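Local coordinates for protein glucose dehydrogenase (Serratia sp. FS14, PDB 7CDY) that is a beta-propeller protein of the glucose/sorbosone dehydrogenase family that carries a bound calcium ion, at residues A[197-208]-A[268-276]. Numbering follows the deposited sequence. Where two conformers were deposited one is given.
Sequences ALNPWSGAIWEH and SGMAFYDGQ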
ATOM      1  N   ALA A 197       1.846  -3.039   6.159  1.00  9.80           N
ATOM      2  CA  ALA A 197       1.206  -4.202   6.763  1.00  9.89           C
ATOM      3  C   ALA A 197       1.600  -4.344   8.223  1.00 10.28           C
ATOM      4  O   ALA A 197       2.707  -3.980   8.625  1.00 11.92           O
ATOM      5  CB  ALA A 197       1.546  -5.485   6.001  1.00 11.91           C
ATOM      6  N   LEU A 198       0.683  -4.912   9.000  1.00 12.45           N
ATOM      7  CA  LEU A 198       0.887  -5.155  10.421  1.00 12.67           C
ATOM      8  C   LEU A 198       1.595  -6.489  10.612  1.00 12.03           C
ATOM      9  O   LEU A 198       1.103  -7.531  10.169  1.00 13.38           O
ATOM     10  CB  LEU A 198      -0.480  -5.195  11.092  1.00 12.27           C
ATOM     11  CG  LEU A 198      -0.489  -5.494  12.590  1.00 14.16           C
ATOM     12  CD1 LEU A 198       0.097  -4.332  13.370  1.00 16.50           C
ATOM     13  CD2 LEU A 198      -1.917  -5.791  13.026  1.00 17.10           C
ATOM     14  N   ASN A 199       2.746  -6.458  11.262  1.00 12.04           N
ATOM     15  CA  ASN A 199       3.443  -7.690  11.611  1.00 13.24           C
ATOM     16  C   ASN A 199       2.589  -8.449  12.626  1.00 14.03           C
ATOM     17  O   ASN A 199       2.320  -7.923  13.718  1.00 15.40           O
ATOM     18  CB  ASN A 199       4.819  -7.339  12.180  1.00 12.92           C
ATOM     19  CG  ASN A 199       5.659  -8.567  12.515  1.00 14.05           C
ATOM     20  OD1 ASN A 199       5.197  -9.475  13.215  1.00 15.69           O
ATOM     21  ND2 ASN A 199       6.889  -8.602  12.025  1.00 14.21           N
ATOM     22  N   PRO A 200       2.127  -9.663  12.310  1.00 13.97           N
ATOM     23  CA  PRO A 200       1.180 -10.356  13.197  1.00 16.71           C
ATOM     24  C   PRO A 200       1.806 -10.868  14.477  1.00 18.28           C
ATOM     25  O   PRO A 200       1.071 -11.225  15.407  1.00 25.02           O
ATOM     26  CB  PRO A 200       0.669 -11.512  12.329  1.00 19.42           C
ATOM     27  CG  PRO A 200       1.785 -11.782  11.374  1.00 16.38           C
ATOM     28  CD  PRO A 200       2.409 -10.433  11.089  1.00 15.13           C
ATOM     29  N   TRP A 201       3.128 -10.904  14.561  1.00 16.08           N
ATOM     30  CA  TRP A 201       3.822 -11.392  15.742  1.00 18.52           C
ATOM     31  C   TRP A 201       4.248 -10.276  16.681  1.00 22.91           C
ATOM     32  O   TRP A 201       4.128 -10.428  17.902  1.00 24.00           O
ATOM     33  CB  TRP A 201       5.014 -12.259  15.318  1.00 19.87           C
ATOM     34  CG  TRP A 201       4.555 -13.323  14.362  1.00 19.92           C
ATOM     35  CD1 TRP A 201       3.795 -14.417  14.665  1.00 20.79           C
ATOM     36  CD2 TRP A 201       4.763 -13.362  12.941  1.00 19.53           C
ATOM     37  NE1 TRP A 201       3.537 -15.146  13.531  1.00 22.66           N
ATOM     38  CE2 TRP A 201       4.118 -14.521  12.458  1.00 21.07           C
ATOM     39  CE3 TRP A 201       5.448 -12.543  12.036  1.00 18.02           C
ATOM     40  CZ2 TRP A 201       4.132 -14.878  11.109  1.00 19.52           C
ATOM     41  CZ3 TRP A 201       5.456 -12.896  10.696  1.00 19.65           C
ATOM     42  CH2 TRP A 201       4.797 -14.051  10.247  1.00 19.33           C
ATOM     43  N   SER A 202       4.708  -9.139  16.146  1.00 18.68           N
ATOM     44  CA  SER A 202       5.168  -8.041  16.990  1.00 17.34           C
ATOM     45  C   SER A 202       4.121  -6.957  17.186  1.00 16.63           C
ATOM     46  O   SER A 202       4.239  -6.169  18.132  1.00 19.14           O
ATOM     47  CB  SER A 202       6.370  -7.332  16.365  1.00 19.11           C
ATOM     48  OG  SER A 202       6.003  -6.733  15.125  1.00 15.66           O
ATOM     49  N   GLY A 203       3.142  -6.854  16.294  1.00 15.08           N
ATOM     50  CA  GLY A 203       2.194  -5.765  16.360  1.00 16.20           C
ATOM     51  C   GLY A 203       2.677  -4.461  15.773  1.00 14.09           C
ATOM     52  O   GLY A 203       1.969  -3.454  15.875  1.00 16.55           O
ATOM     53  N   ALA A 204       3.845  -4.448  15.141  1.00 13.49           N
ATOM     54  CA  ALA A 204       4.370  -3.237  14.525  1.00 11.65           C
ATOM     55  C   ALA A 204       3.937  -3.129  13.069  1.00 10.76           C
ATOM     56  O   ALA A 204       3.902  -4.125  12.338  1.00 12.69           O
ATOM     57  CB  ALA A 204       5.896  -3.234  14.580  1.00 13.65           C
ATOM     58  N   ILE A 205       3.631  -1.903  12.647  1.00 10.35           N
ATOM     59  CA  ILE A 205       3.438  -1.607  11.229  1.00 10.14           C
ATOM     60  C   ILE A 205       4.784  -1.606  10.516  1.00 10.84           C
ATOM     61  O   ILE A 205       5.734  -0.943  10.953  1.00 11.35           O
ATOM     62  CB  ILE A 205       2.724  -0.254  11.068  1.00 10.22           C
ATOM     63  CG1 ILE A 205       1.289  -0.323  11.601  1.00 12.41           C
ATOM     64  CG2 ILE A 205       2.755   0.211   9.600  1.00 13.57           C
ATOM     65  CD1 ILE A 205       0.322  -1.042  10.675  1.00 13.64           C
ATOM     66  N   TRP A 206       4.875  -2.351   9.416  1.00 10.04           N
ATOM     67  CA  TRP A 206       6.009  -2.304   8.501  1.00  9.83           C
ATOM     68  C   TRP A 206       5.559  -1.673   7.188  1.00  9.94           C
ATOM     69  O   TRP A 206       4.370  -1.690   6.835  1.00  9.75           O
ATOM     70  CB  TRP A 206       6.571  -3.701   8.222  1.00 11.06           C
ATOM     71  CG  TRP A 206       7.246  -4.398   9.390  1.00 10.31           C
ATOM     72  CD1 TRP A 206       7.005  -4.223  10.731  1.00 13.91           C
ATOM     73  CD2 TRP A 206       8.245  -5.422   9.294  1.00 10.40           C
ATOM     74  NE1 TRP A 206       7.822  -5.067  11.465  1.00 12.65           N
ATOM     75  CE2 TRP A 206       8.588  -5.809  10.603  1.00 11.23           C
ATOM     76  CE3 TRP A 206       8.891  -6.038   8.219  1.00 10.83           C
ATOM     77  CZ2 TRP A 206       9.551  -6.797  10.867  1.00 12.30           C
ATOM     78  CZ3 TRP A 206       9.848  -7.019   8.480  1.00 12.71           C
ATOM     79  CH2 TRP A 206      10.162  -7.387   9.793  1.00 12.40           C
ATOM     80  N   GLU A 207       6.530  -1.133   6.450  1.00  9.56           N
ATOM     81  CA  GLU A 207       6.257  -0.349   5.254  1.00  9.01           C
ATOM     82  C   GLU A 207       7.325  -0.658   4.220  1.00  9.26           C
ATOM     83  O   GLU A 207       8.460  -0.993   4.572  1.00 10.18           O
ATOM     84  CB  GLU A 207       6.252   1.154   5.602  1.00  9.41           C
ATOM     85  CG  GLU A 207       6.110   2.121   4.436  1.00 10.05           C
ATOM     86  CD  GLU A 207       7.433   2.651   3.910  1.00 11.11           C
ATOM     87  OE1 GLU A 207       8.505   2.104   4.249  1.00 12.87           O
ATOM     88  OE2 GLU A 207       7.382   3.616   3.115  1.00 10.05           O
ATOM     89  N   HIS A 208       6.976  -0.532   2.941  1.00  8.19           N
ATOM     90  CA  HIS A 208       8.010  -0.533   1.911  1.00  7.75           C
ATOM     91  C   HIS A 208       7.718   0.543   0.874  1.00  8.32           C
ATOM     92  O   HIS A 208       6.592   1.040   0.763  1.00  8.44           O
ATOM     93  CB  HIS A 208       8.334  -1.933   1.343  1.00  8.48           C
ATOM     94  CG  HIS A 208       7.265  -2.536   0.485  1.00  8.27           C
ATOM     95  ND1 HIS A 208       6.757  -1.914  -0.635  1.00  8.40           N
ATOM     96  CD2 HIS A 208       6.675  -3.755   0.540  1.00  9.14           C
ATOM     97  CE1 HIS A 208       5.875  -2.713  -1.213  1.00  8.52           C
ATOM     98  NE2 HIS A 208       5.810  -3.838  -0.525  1.00  9.43           N
ATOM     99  N   SER A 268       5.787  -3.758  -4.530  1.00  8.97           N
ATOM    100  CA  SER A 268       4.367  -3.423  -4.522  1.00  9.31           C
ATOM    101  C   SER A 268       3.603  -4.536  -3.834  1.00  8.78           C
ATOM    102  O   SER A 268       3.704  -5.700  -4.234  1.00  9.49           O
ATOM    103  CB  SER A 268       3.867  -3.262  -5.956  1.00  9.05           C
ATOM    104  OG  SER A 268       2.552  -2.743  -5.979  1.00  9.96           O
ATOM    105  N   GLY A 269       2.829  -4.180  -2.810  1.00  9.12           N
ATOM    106  CA  GLY A 269       2.099  -5.198  -2.074  1.00  9.82           C
ATOM    107  C   GLY A 269       2.964  -5.860  -1.021  1.00  9.24           C
ATOM    108  O   GLY A 269       4.176  -6.024  -1.206  1.00  9.39           O
ATOM    109  N   MET A 270       2.372  -6.221   0.114  0.64 10.35           N
ATOM    110  CA  MET A 270       3.141  -6.916   1.135  0.64 11.67           C
ATOM    111  C   MET A 270       2.194  -7.634   2.079  0.64  9.36           C
ATOM    112  O   MET A 270       1.151  -7.094   2.456  0.64  9.99           O
ATOM    113  CB  MET A 270       4.108  -5.993   1.903  0.64 17.83           C
ATOM    114  CG  MET A 270       3.476  -5.156   3.002  0.64 16.33           C
ATOM    115  SD  MET A 270       4.605  -4.011   3.855  0.64 11.23           S
ATOM    116  CE  MET A 270       5.733  -5.122   4.687  0.64 20.18           C
ATOM    117  N   ALA A 271       2.575  -8.848   2.454  1.00  9.80           N
ATOM    118  CA  ALA A 271       1.787  -9.680   3.356  1.00 11.42           C
ATOM    119  C   ALA A 271       2.707 -10.582   4.162  1.00  9.20           C
ATOM    120  O   ALA A 271       3.593 -11.227   3.596  1.00 11.12           O
ATOM    121  CB  ALA A 271       0.786 -10.545   2.584  1.00 12.60           C
ATOM    122  N   PHE A 272       2.483 -10.644   5.473  1.00 11.22           N
ATOM    123  CA  PHE A 272       3.139 -11.612   6.343  1.00 10.43           C
ATOM    124  C   PHE A 272       2.352 -12.918   6.329  1.00 12.61           C
ATOM    125  O   PHE A 272       1.119 -12.911   6.399  1.00 14.62           O
ATOM    126  CB  PHE A 272       3.163 -11.090   7.778  1.00 12.01           C
ATOM    127  CG  PHE A 272       3.985  -9.841   7.973  1.00 10.94           C
ATOM    128  CD1 PHE A 272       5.344  -9.919   8.259  1.00 12.10           C
ATOM    129  CD2 PHE A 272       3.388  -8.581   7.914  1.00 11.52           C
ATOM    130  CE1 PHE A 272       6.089  -8.767   8.465  1.00 12.37           C
ATOM    131  CE2 PHE A 272       4.131  -7.436   8.105  1.00 10.83           C
ATOM    132  CZ  PHE A 272       5.477  -7.524   8.386  1.00 11.62           C
ATOM    133  N   TYR A 273       3.057 -14.047   6.238  1.00 12.47           N
ATOM    134  CA  TYR A 273       2.391 -15.347   6.199  1.00 13.15           C
ATOM    135  C   TYR A 273       2.334 -15.929   7.610  1.00 15.42           C
ATOM    136  O   TYR A 273       3.364 -16.293   8.183  1.00 16.10           O
ATOM    137  CB  TYR A 273       3.048 -16.314   5.214  1.00 13.31           C
ATOM    138  CG  TYR A 273       2.205 -17.556   5.032  1.00 13.98           C
ATOM    139  CD1 TYR A 273       1.193 -17.597   4.076  1.00 14.26           C
ATOM    140  CD2 TYR A 273       2.384 -18.671   5.853  1.00 15.94           C
ATOM    141  CE1 TYR A 273       0.395 -18.725   3.921  1.00 17.98           C
ATOM    142  CE2 TYR A 273       1.587 -19.808   5.703  1.00 15.89           C
ATOM    143  CZ  TYR A 273       0.598 -19.824   4.740  1.00 16.02           C
ATOM    144  OH  TYR A 273      -0.191 -20.946   4.583  1.00 17.63           O
ATOM    145  N   ASP A 274       1.120 -16.017   8.159  1.00 16.99           N
ATOM    146  CA  ASP A 274       0.870 -16.573   9.486  1.00 19.17           C
ATOM    147  C   ASP A 274      -0.156 -17.701   9.423  1.00 23.70           C
ATOM    148  O   ASP A 274      -0.867 -17.966  10.398  1.00 24.87           O
ATOM    149  CB  ASP A 274       0.423 -15.469  10.450  1.00 20.03           C
ATOM    150  CG  ASP A 274       0.454 -15.900  11.914  1.00 25.34           C
ATOM    151  OD1 ASP A 274       1.260 -16.782  12.282  1.00 22.60           O
ATOM    152  OD2 ASP A 274      -0.342 -15.341  12.702  1.00 31.53           O
ATOM    153  N   GLY A 275      -0.254 -18.370   8.272  1.00 19.74           N
ATOM    154  CA  GLY A 275      -1.188 -19.463   8.105  1.00 20.06           C
ATOM    155  C   GLY A 275      -0.618 -20.784   8.587  1.00 21.00           C
ATOM    156  O   GLY A 275       0.526 -20.885   9.023  1.00 23.45           O
ATOM    157  N   GLN A 276      -1.455 -21.822   8.504  1.00 21.58           N
ATOM    158  CA  GLN A 276      -1.041 -23.172   8.857  1.00 28.03           C
ATOM    159  C   GLN A 276      -0.895 -24.094   7.658  1.00 26.70           C
ATOM    160  O   GLN A 276      -0.280 -25.156   7.789  1.00 25.95           O
ATOM    161  CB  GLN A 276      -2.036 -23.804   9.845  1.00 26.69           C
ATOM    162  CG  GLN A 276      -1.907 -23.319  11.284  1.00 32.49           C
ATOM    163  CD  GLN A 276      -0.471 -23.291  11.777  1.00 33.32           C
ATOM    164  OE1 GLN A 276       0.265 -24.269  11.642  1.00 40.46           O
ATOM    165  NE2 GLN A 276      -0.069 -22.166  12.358  1.00 38.42           N
TER
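H208 donates from NE2 to the backbone O of G269 at 2.8 Å. The N-H points almost straight at the oxygen (178°), which lies in the imidazole plane, but the donor sits well above the carbonyl plane of G269. At the other end of the contact, W201 NE1 makes a weak, bent bond to D274 OD1 (3.1 Å). That carboxylate oxygen also forms a salt bridge with R282. The carbonyl O of Y273 lies at the W201 edge, in the indole plane. Strands 192-198 and 205-210 belong to one antiparallel sheet and strand 267-273 to the next, so the contact packs two neighbouring blades of the beta-propeller. The F272 ring packs between the two blades. Its chi1 of -64° sets CG anti to the carbonyl carbon and sends the ring in among A197, N199 and W206. The F272 edge meets the W206 face, T-shaped, with 5.2 Å between the F272 centroid and that of the six-membered ring of W206 and planes at 81°. N199 CA lies over one F272 face as a CH-pi contact, 3.8 Å from the ring centroid. P200 CD packs on F272 CB at 3.5 Å. In one of its two conformers M270 touches A197 CB through CG (3.6 Å).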